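Long-range contacts in AxyAgu115A (Amphibacillus xylanus NBRC 15112, PDB 6NPS), which probably hydrolyses the bond linking glucuronic acid side groups to xylan, acting as a family GH115 alpha-glucuronidase: residues Leu7-Leu12 and Arg149-Ser154; Tyr850-Gln855 and Thr919-Glu924; Gln883-Asp888 and Gly926-Arg931. The protein carries 3 engineered substitutions. One frame throughout, in Å; residues are numbered along the deposited sequence.

Contact 1: Leu7-Leu12 and Arg149-Ser154; sequences LNQEML and RKESFS
L7 and F153 form an antiparallel hydrogen-bonded pair. L7 N donates to F153 O over 3.0 Å and is nearly straight. F153 N returns to L7 O over 2.9 Å, with a more bent N-H...O angle of 132°. L7 O is also approached by the CA-H of S152 and, weakly, by S152 OG. One residue on, N8 and S152 make a non-hydrogen-bonded pair, the CB of N8 lying 3.5 Å from S152 OG. Just past the ladder, Q9 N still donates to E151 O (3.1 Å).

Beyond this backbone core, the Q9 side chain runs extended past CG and crosses that of R149 at about a right angle. Its NE2 comes to the edge of the guanidinium, in its plane, 3.8 Å from R149 NH2. Both share F47 O as acceptor, R149 NH2 weakly, which is consistent with their closeness. A water accepts from Q9 NE2 and donates weakly to E151 OE2.

N8 is the N-cap of the short, weakly bonded helix at about 9-12. With chi1 at 65°, its CG sits between backbone N and carbonyl carbon, and OD1 accepts from M11 N at 3.1 Å. Strands 5-8 and 152-155 make a two-stranded antiparallel sheet, with L7 and F153 both packing on F47 at the end of helix 30-47.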
loop_
_atom_site.group_PDB
_atom_site.type_symbol
_atom_site.label_atom_id
_atom_site.label_comp_id
_atom_site.label_asym_id
_atom_site.label_seq_id
_atom_site.Cartn_x
_atom_site.Cartn_y
_atom_site.Cartn_z
ATOM N N LEU A 7 -33.378 -52.246 -32.071
ATOM C CA LEU A 7 -32.864 -52.850 -30.854
ATOM C C LEU A 7 -33.797 -52.460 -29.717
ATOM O O LEU A 7 -34.127 -51.276 -29.565
ATOM C CB LEU A 7 -31.439 -52.384 -30.584
ATOM C CG LEU A 7 -30.776 -52.904 -29.301
ATOM C CD1 LEU A 7 -30.947 -54.430 -29.136
ATOM C CD2 LEU A 7 -29.298 -52.531 -29.301
ATOM N N ASN A 8 -34.268 -53.439 -28.946
ATOM C CA ASN A 8 -35.085 -53.083 -27.793
ATOM C C ASN A 8 -34.799 -54.045 -26.648
ATOM O O ASN A 8 -34.050 -55.018 -26.796
ATOM C CB ASN A 8 -36.588 -53.018 -28.149
ATOM C CG ASN A 8 -37.173 -54.355 -28.557
ATOM O OD1 ASN A 8 -36.931 -55.380 -27.922
ATOM N ND2 ASN A 8 -38.000 -54.340 -29.613
ATOM N N GLN A 9 -35.385 -53.731 -25.486
ATOM C CA GLN A 9 -35.139 -54.508 -24.275
ATOM C C GLN A 9 -35.520 -55.974 -24.446
ATOM O O GLN A 9 -34.820 -56.860 -23.940
ATOM C CB GLN A 9 -35.921 -53.924 -23.100
ATOM C CG GLN A 9 -35.489 -52.592 -22.624
ATOM C CD GLN A 9 -36.340 -52.158 -21.454
ATOM O OE1 GLN A 9 -37.543 -52.433 -21.422
ATOM N NE2 GLN A 9 -35.725 -51.499 -20.479
ATOM N N GLU A 10 -36.669 -56.242 -25.081
ATOM C CA GLU A 10 -37.094 -57.622 -25.319
ATOM C C GLU A 10 -36.006 -58.421 -26.030
ATOM O O GLU A 10 -35.791 -59.603 -25.734
ATOM C CB GLU A 10 -38.372 -57.653 -26.156
ATOM C CG GLU A 10 -39.463 -56.711 -25.700
ATOM C CD GLU A 10 -40.214 -57.194 -24.464
ATOM O OE1 GLU A 10 -41.419 -56.874 -24.353
ATOM O OE2 GLU A 10 -39.611 -57.873 -23.603
ATOM N N MET A 11 -35.316 -57.784 -26.957
ATOM C CA MET A 11 -34.273 -58.461 -27.703
ATOM C C MET A 11 -33.137 -58.895 -26.787
ATOM O O MET A 11 -32.398 -59.826 -27.102
ATOM C CB MET A 11 -33.735 -57.556 -28.814
ATOM C CG MET A 11 -34.469 -57.694 -30.138
ATOM S SD MET A 11 -34.386 -56.197 -31.138
ATOM C CE MET A 11 -35.976 -56.251 -31.961
ATOM N N LEU A 12 -32.997 -58.215 -25.652
ATOM C CA LEU A 12 -31.870 -58.479 -24.769
ATOM C C LEU A 12 -32.226 -59.369 -23.583
ATOM O O LEU A 12 -31.330 -60.002 -23.014
ATOM C CB LEU A 12 -31.277 -57.159 -24.257
ATOM C CG LEU A 12 -30.788 -56.179 -25.325
ATOM C CD1 LEU A 12 -30.612 -54.763 -24.738
ATOM C CD2 LEU A 12 -29.488 -56.649 -25.913
ATOM N N ARG A 149 -31.975 -43.570 -20.373
ATOM C CA ARG A 149 -32.507 -44.908 -20.612
ATOM C C ARG A 149 -33.442 -44.929 -21.830
ATOM O O ARG A 149 -34.163 -43.963 -22.097
ATOM C CB ARG A 149 -33.246 -45.401 -19.363
ATOM C CG ARG A 149 -32.307 -45.593 -18.177
ATOM C CD ARG A 149 -31.395 -46.834 -18.386
ATOM N NE ARG A 149 -32.226 -48.006 -18.625
ATOM C CZ ARG A 149 -32.641 -48.834 -17.672
ATOM N NH1 ARG A 149 -32.271 -48.643 -16.410
ATOM N NH2 ARG A 149 -33.424 -49.859 -17.984
ATOM N N LYS A 150 -33.408 -46.039 -22.583
ATOM C CA LYS A 150 -34.257 -46.267 -23.750
ATOM C C LYS A 150 -34.924 -47.629 -23.637
ATOM O O LYS A 150 -34.326 -48.595 -23.158
ATOM C CB LYS A 150 -33.464 -46.286 -25.078
ATOM C CG LYS A 150 -33.026 -44.977 -25.709
ATOM C CD LYS A 150 -32.090 -45.341 -26.851
ATOM C CE LYS A 150 -32.023 -44.292 -27.919
ATOM N NZ LYS A 150 -31.722 -42.975 -27.320
ATOM N N GLU A 151 -36.153 -47.721 -24.125
ATOM C CA GLU A 151 -36.755 -49.036 -24.319
ATOM C C GLU A 151 -36.465 -49.596 -25.708
ATOM O O GLU A 151 -36.396 -50.824 -25.871
ATOM C CB GLU A 151 -38.266 -48.972 -24.086
ATOM C CG GLU A 151 -38.619 -48.751 -22.636
ATOM C CD GLU A 151 -39.997 -49.301 -22.257
ATOM O OE1 GLU A 151 -40.889 -49.365 -23.139
ATOM O OE2 GLU A 151 -40.173 -49.676 -21.071
ATOM N N SER A 152 -36.239 -48.729 -26.694
ATOM C CA SER A 152 -36.104 -49.158 -28.082
ATOM C C SER A 152 -35.386 -48.079 -28.875
ATOM O O SER A 152 -35.396 -46.901 -28.515
ATOM C CB SER A 152 -37.475 -49.441 -28.719
ATOM O OG SER A 152 -37.315 -50.072 -29.984
ATOM N N PHE A 153 -34.769 -48.509 -29.972
ATOM C CA PHE A 153 -33.885 -47.704 -30.811
ATOM C C PHE A 153 -34.084 -48.206 -32.232
ATOM O O PHE A 153 -34.222 -49.415 -32.436
ATOM C CB PHE A 153 -32.425 -47.857 -30.362
ATOM C CG PHE A 153 -31.406 -47.390 -31.367
ATOM C CD1 PHE A 153 -31.133 -46.041 -31.512
ATOM C CD2 PHE A 153 -30.699 -48.304 -32.141
ATOM C CE1 PHE A 153 -30.213 -45.597 -32.424
ATOM C CE2 PHE A 153 -29.752 -47.872 -33.062
ATOM C CZ PHE A 153 -29.510 -46.513 -33.199
ATOM N N SER A 154 -34.157 -47.302 -33.205
ATOM C CA SER A 154 -34.315 -47.781 -34.573
ATOM C C SER A 154 -33.496 -46.951 -35.536
ATOM O O SER A 154 -33.204 -45.782 -35.274
ATOM C CB SER A 154 -35.775 -47.768 -35.023
ATOM O OG SER A 154 -36.523 -48.597 -34.176
HETATM O O HOH W 1 -37.525 -49.644 -18.862
#

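Contact 2: Tyr850-Gln855 and Thr919-Glu924; sequences YHFVTQ and TKITCE
F852, T854, I921 and C923 meet side chain to side chain in the beta-rich C-terminal domain of this GH115 enzyme, in a packing contact between strands that are not paired with each other. The axes of strand parts 850-854 and 919-923 come no nearer than 9.9 Å and are inclined at 74°, so side chains must bridge the gap.

F852 carries the apolar part. Its first torsion places CG between the backbone N and the carbonyl carbon, and the ring extends from there until its far end reaches the opposing strand. C923 SG meets it at the edge, in the ring plane, equidistant from CE1 and CZ at 3.8 Å. The sulfur lies 4.9 Å from the ring centroid and 86° off the normal, which identifies an edge-on Cys sulfur-aromatic contact. I921 adds CD1, the end of its longer branch, which approaches F852 CZ obliquely at 4.4 Å.

T854 divides its two branches between apolar and polar partners. OG1 occupies the position between backbone N and carbonyl carbon, leaving CG2 to pack 4.0 Å from C923 CB. The side chains of T854 and C923 also share Y860 of strand 858-866 as a neighbour, and those of F852, T854 and C923 all touch N928 of strand 926-934.

The hydroxyl joins the strand ends. E924 O is its main acceptor, and E856 O is a weak secondary partner of the same group. The main bond is short: T854 OG1 donates to E924 O over 2.6 Å, lying in the carbonyl plane with a C=O...OG1 angle of 146°.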
loop_
_atom_site.group_PDB
_atom_site.type_symbol
_atom_site.label_atom_id
_atom_site.label_comp_id
_atom_site.label_asym_id
_atom_site.label_seq_id
_atom_site.Cartn_x
_atom_site.Cartn_y
_atom_site.Cartn_z
ATOM N N TYR A 850 -14.866 4.294 -38.470
ATOM C CA TYR A 850 -15.534 4.826 -37.293
ATOM C C TYR A 850 -15.760 6.315 -37.479
ATOM O O TYR A 850 -14.918 7.006 -38.065
ATOM C CB TYR A 850 -14.698 4.573 -36.035
ATOM C CG TYR A 850 -14.399 3.124 -35.817
ATOM C CD1 TYR A 850 -15.205 2.355 -35.001
ATOM C CD2 TYR A 850 -13.312 2.509 -36.439
ATOM C CE1 TYR A 850 -14.947 1.033 -34.798
ATOM C CE2 TYR A 850 -13.058 1.180 -36.237
ATOM C CZ TYR A 850 -13.882 0.448 -35.430
ATOM O OH TYR A 850 -13.651 -0.880 -35.234
ATOM N N HIS A 851 -16.910 6.809 -37.021
ATOM C CA HIS A 851 -17.236 8.230 -37.109
ATOM C C HIS A 851 -17.257 8.789 -35.698
ATOM O O HIS A 851 -17.827 8.164 -34.802
ATOM C CB HIS A 851 -18.597 8.463 -37.799
ATOM C CG HIS A 851 -18.585 8.158 -39.266
ATOM N ND1 HIS A 851 -19.727 8.136 -40.038
ATOM C CD2 HIS A 851 -17.561 7.846 -40.099
ATOM C CE1 HIS A 851 -19.406 7.839 -41.287
ATOM N NE2 HIS A 851 -18.098 7.656 -41.350
ATOM N N PHE A 852 -16.628 9.944 -35.487
ATOM C CA PHE A 852 -16.615 10.505 -34.140
ATOM C C PHE A 852 -16.485 12.022 -34.207
ATOM O O PHE A 852 -15.939 12.573 -35.175
ATOM C CB PHE A 852 -15.490 9.892 -33.266
ATOM C CG PHE A 852 -14.095 10.235 -33.714
ATOM C CD1 PHE A 852 -13.389 11.265 -33.104
ATOM C CD2 PHE A 852 -13.477 9.519 -34.735
ATOM C CE1 PHE A 852 -12.084 11.579 -33.514
ATOM C CE2 PHE A 852 -12.190 9.827 -35.153
ATOM C CZ PHE A 852 -11.490 10.860 -34.545
ATOM N N VAL A 853 -16.996 12.690 -33.168
ATOM C CA VAL A 853 -17.154 14.155 -33.131
ATOM C C VAL A 853 -16.321 14.697 -31.972
ATOM O O VAL A 853 -16.550 14.337 -30.811
ATOM C CB VAL A 853 -18.623 14.576 -32.958
ATOM C CG1 VAL A 853 -18.750 16.114 -32.706
ATOM C CG2 VAL A 853 -19.465 14.165 -34.198
ATOM N N THR A 854 -15.357 15.544 -32.278
ATOM C CA THR A 854 -14.549 16.137 -31.231
ATOM C C THR A 854 -15.123 17.495 -30.848
ATOM O O THR A 854 -15.840 18.132 -31.624
ATOM C CB THR A 854 -13.109 16.314 -31.694
ATOM O OG1 THR A 854 -13.092 17.244 -32.792
ATOM C CG2 THR A 854 -12.534 14.987 -32.136
ATOM N N GLN A 855 -14.780 17.944 -29.638
ATOM C CA GLN A 855 -15.119 19.307 -29.223
ATOM C C GLN A 855 -14.099 20.350 -29.678
ATOM O O GLN A 855 -14.458 21.520 -29.854
ATOM C CB GLN A 855 -15.266 19.364 -27.703
ATOM C CG GLN A 855 -16.260 18.365 -27.192
ATOM C CD GLN A 855 -16.381 18.379 -25.697
ATOM O OE1 GLN A 855 -15.640 17.689 -24.986
ATOM N NE2 GLN A 855 -17.332 19.161 -25.197
ATOM N N THR A 919 -1.027 5.915 -30.373
ATOM C CA THR A 919 -0.488 6.716 -31.458
ATOM C C THR A 919 -1.169 8.081 -31.407
ATOM O O THR A 919 -2.305 8.192 -30.956
ATOM C CB THR A 919 -0.709 6.010 -32.823
ATOM O OG1 THR A 919 -0.054 6.732 -33.865
ATOM C CG2 THR A 919 -2.181 5.914 -33.150
ATOM N N LYS A 920 -0.467 9.126 -31.832
ATOM C CA LYS A 920 -1.070 10.452 -31.874
ATOM C C LYS A 920 -1.672 10.716 -33.254
ATOM O O LYS A 920 -1.102 10.333 -34.276
ATOM C CB LYS A 920 -0.045 11.535 -31.522
ATOM C CG LYS A 920 0.451 11.481 -30.078
ATOM C CD LYS A 920 1.254 12.738 -29.738
ATOM C CE LYS A 920 2.366 12.467 -28.719
ATOM N NZ LYS A 920 1.845 12.040 -27.384
ATOM N N ILE A 921 -2.841 11.362 -33.276
ATOM C CA ILE A 921 -3.515 11.726 -34.520
ATOM C C ILE A 921 -3.966 13.177 -34.404
ATOM O O ILE A 921 -4.110 13.721 -33.310
ATOM C CB ILE A 921 -4.717 10.793 -34.824
ATOM C CG1 ILE A 921 -5.770 10.893 -33.704
ATOM C CG2 ILE A 921 -4.238 9.313 -34.996
ATOM C CD1 ILE A 921 -7.140 10.233 -34.001
ATOM N N THR A 922 -4.159 13.828 -35.543
ATOM C CA THR A 922 -4.706 15.180 -35.545
ATOM C C THR A 922 -6.145 15.119 -36.029
ATOM O O THR A 922 -6.424 14.544 -37.084
ATOM C CB THR A 922 -3.860 16.125 -36.404
ATOM O OG1 THR A 922 -2.471 15.960 -36.066
ATOM C CG2 THR A 922 -4.278 17.610 -36.189
ATOM N N CYS A 923 -7.059 15.667 -35.238
ATOM C CA CYS A 923 -8.464 15.706 -35.611
ATOM C C CYS A 923 -8.914 17.131 -35.873
ATOM O O CYS A 923 -8.381 18.092 -35.299
ATOM C CB CYS A 923 -9.369 15.093 -34.532
ATOM S SG CYS A 923 -8.853 13.492 -33.929
ATOM N N GLU A 924 -9.929 17.236 -36.724
ATOM C CA GLU A 924 -10.675 18.459 -36.951
ATOM C C GLU A 924 -11.655 18.700 -35.804
ATOM O O GLU A 924 -11.952 17.811 -35.002
ATOM C CB GLU A 924 -11.430 18.371 -38.270
ATOM C CG GLU A 924 -10.621 18.833 -39.461
ATOM C CD GLU A 924 -10.952 18.071 -40.736
ATOM O OE1 GLU A 924 -12.128 18.122 -41.173
ATOM O OE2 GLU A 924 -10.036 17.435 -41.308
#

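Contact 3: Gln883-Asp888 and Gly926-Arg931; sequences QVNEND and GLNKLR
N928 OD1 accepts from two donors, N885 ND2 across the contact and E924 N. The bond from N885 ND2 to N928 OD1 is 2.8 Å long and almost straight at 176°. It lies in the N885 amide plane, and the two amides are turned 33° apart. On the same residue, N885 N donates to K929 O (2.8 Å), and N885 OD1 accepts from K929 N, also at 2.8 Å. Bonds from both ends of the N885 amide fix its rotation. N885 O, by contrast, is buried without a partner.

Regular pairing precedes this clasp. R931 N donates to Q883 O over 2.7 Å at 174°, and Q883 N donates back to R931 O. The Q883 and R931 side chains run side by side, with Q883 OE1 3.6 Å from R931 CD. Q883 OE1 bonds Y933 OH and NE2 donates to N887 O, while R931 NE makes a salt bridge to E849. V884 CG2 packs against L930 CD1 at 4.1 Å, among the buried residues.

The positive phi of N885 suits its place in a type II' turn from V884 to N887, closed by N887 N to V884 O. The arrangement is an antiparallel strand pair running into a beta turn, with an asparagine side chain extending the ladder.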
loop_
_atom_site.group_PDB
_atom_site.type_symbol
_atom_site.label_atom_id
_atom_site.label_comp_id
_atom_site.label_asym_id
_atom_site.label_seq_id
_atom_site.Cartn_x
_atom_site.Cartn_y
_atom_site.Cartn_z
ATOM N N GLN A 883 -6.081 5.697 -40.927
ATOM C CA GLN A 883 -6.269 6.901 -41.708
ATOM C C GLN A 883 -7.318 7.769 -41.041
ATOM O O GLN A 883 -8.425 7.301 -40.749
ATOM C CB GLN A 883 -6.690 6.578 -43.126
ATOM C CG GLN A 883 -6.899 7.805 -43.955
ATOM C CD GLN A 883 -7.321 7.451 -45.345
ATOM O OE1 GLN A 883 -7.741 6.325 -45.602
ATOM N NE2 GLN A 883 -7.210 8.402 -46.258
ATOM N N VAL A 884 -6.961 9.024 -40.801
ATOM C CA VAL A 884 -7.839 10.001 -40.167
ATOM C C VAL A 884 -8.277 10.982 -41.236
ATOM O O VAL A 884 -7.438 11.653 -41.850
ATOM C CB VAL A 884 -7.140 10.713 -39.003
ATOM C CG1 VAL A 884 -8.007 11.856 -38.447
ATOM C CG2 VAL A 884 -6.807 9.705 -37.932
ATOM N N ASN A 885 -9.584 11.055 -41.468
ATOM C CA ASN A 885 -10.177 11.974 -42.453
ATOM C C ASN A 885 -9.513 11.704 -43.803
ATOM O O ASN A 885 -9.491 10.543 -44.253
ATOM C CB ASN A 885 -10.060 13.405 -41.930
ATOM C CG ASN A 885 -10.817 13.622 -40.618
ATOM O OD1 ASN A 885 -11.946 13.150 -40.447
ATOM N ND2 ASN A 885 -10.194 14.350 -39.693
ATOM N N GLU A 886 -8.951 12.709 -44.475
ATOM C CA GLU A 886 -8.367 12.502 -45.791
ATOM C C GLU A 886 -6.842 12.504 -45.789
ATOM O O GLU A 886 -6.232 12.510 -46.863
ATOM C CB GLU A 886 -8.900 13.550 -46.772
ATOM C CG GLU A 886 -10.300 13.222 -47.318
ATOM C CD GLU A 886 -10.513 11.742 -47.748
ATOM O OE1 GLU A 886 -11.695 11.334 -47.818
ATOM O OE2 GLU A 886 -9.543 10.991 -48.035
ATOM N N ASN A 887 -6.211 12.461 -44.621
ATOM C CA ASN A 887 -4.760 12.462 -44.563
ATOM C C ASN A 887 -4.205 11.138 -45.101
ATOM O O ASN A 887 -4.941 10.198 -45.418
ATOM C CB ASN A 887 -4.290 12.703 -43.132
ATOM C CG ASN A 887 -4.952 13.917 -42.491
ATOM O OD1 ASN A 887 -5.346 14.857 -43.187
ATOM N ND2 ASN A 887 -5.100 13.894 -41.169
ATOM N N ASP A 888 -2.887 11.071 -45.220
ATOM C CA ASP A 888 -2.274 9.846 -45.699
ATOM C C ASP A 888 -2.501 8.711 -44.709
ATOM O O ASP A 888 -2.618 8.923 -43.497
ATOM C CB ASP A 888 -0.778 10.043 -45.927
ATOM C CG ASP A 888 -0.486 11.010 -47.046
ATOM O OD1 ASP A 888 0.655 11.516 -47.100
ATOM O OD2 ASP A 888 -1.394 11.263 -47.868
ATOM N N GLY A 926 -15.357 18.960 -34.628
ATOM C CA GLY A 926 -16.576 18.385 -35.177
ATOM C C GLY A 926 -16.398 16.976 -35.713
ATOM O O GLY A 926 -15.682 16.181 -35.110
ATOM N N LEU A 927 -17.035 16.666 -36.840
ATOM C CA LEU A 927 -17.116 15.295 -37.332
ATOM C C LEU A 927 -15.789 14.829 -37.934
ATOM O O LEU A 927 -15.206 15.516 -38.774
ATOM C CB LEU A 927 -18.225 15.189 -38.375
ATOM C CG LEU A 927 -18.371 13.847 -39.085
ATOM C CD1 LEU A 927 -18.706 12.785 -38.077
ATOM C CD2 LEU A 927 -19.456 13.930 -40.187
ATOM N N ASN A 928 -15.327 13.645 -37.509
ATOM C CA ASN A 928 -14.097 13.030 -37.998
ATOM C C ASN A 928 -14.383 11.597 -38.444
ATOM O O ASN A 928 -15.318 10.949 -37.961
ATOM C CB ASN A 928 -12.979 12.987 -36.908
ATOM C CG ASN A 928 -12.404 14.368 -36.593
ATOM O OD1 ASN A 928 -11.391 14.792 -37.165
ATOM N ND2 ASN A 928 -13.059 15.079 -35.686
ATOM N N LYS A 929 -13.551 11.098 -39.353
ATOM C CA LYS A 929 -13.573 9.707 -39.798
ATOM C C LYS A 929 -12.242 9.051 -39.453
ATOM O O LYS A 929 -11.187 9.670 -39.622
ATOM C CB LYS A 929 -13.770 9.603 -41.302
ATOM C CG LYS A 929 -15.201 9.646 -41.796
ATOM C CD LYS A 929 -15.269 10.208 -43.231
ATOM C CE LYS A 929 -14.690 9.259 -44.318
ATOM N NZ LYS A 929 -13.239 8.849 -44.205
ATOM N N LEU A 930 -12.295 7.806 -38.975
ATOM C CA LEU A 930 -11.105 7.007 -38.694
ATOM C C LEU A 930 -11.243 5.669 -39.407
ATOM O O LEU A 930 -12.199 4.930 -39.154
ATOM C CB LEU A 930 -10.913 6.791 -37.181
ATOM C CG LEU A 930 -9.948 5.646 -36.811
ATOM C CD1 LEU A 930 -8.478 6.035 -37.084
ATOM C CD2 LEU A 930 -10.120 5.145 -35.345
ATOM N N ARG A 931 -10.308 5.358 -40.302
ATOM C CA ARG A 931 -10.271 4.059 -40.970
ATOM C C ARG A 931 -9.155 3.228 -40.383
ATOM O O ARG A 931 -8.024 3.712 -40.261
ATOM C CB ARG A 931 -10.063 4.208 -42.477
ATOM C CG ARG A 931 -11.211 4.860 -43.175
ATOM C CD ARG A 931 -11.004 4.993 -44.683
ATOM N NE ARG A 931 -12.224 5.532 -45.265
ATOM C CZ ARG A 931 -12.450 5.671 -46.563
ATOM N NH1 ARG A 931 -11.525 5.315 -47.438
ATOM N NH2 ARG A 931 -13.608 6.169 -46.979
#

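How the contacts relate
Contact 1 comes first along the chain and stands apart: its centre is about 69 Å from those of contacts 2 and 3, on the opposite side of the chain's centre. It joins an N-terminal strand to strand 152-155, whereas the other two lie in the GH115 C-terminal domain. Contacts 2 and 3 have centres about 7 Å apart, and their segments alternate in sequence. Strand 926-934 pairs with both 847-854 and 879-884, and directly follows strand 915-923; probable hydrogen bonds F852 O to N928 N and Y850 N to L930 O join the two contacts. They therefore form one continuous patch of the C-terminal domain, whose nearest atoms are about 46 Å from contact 1.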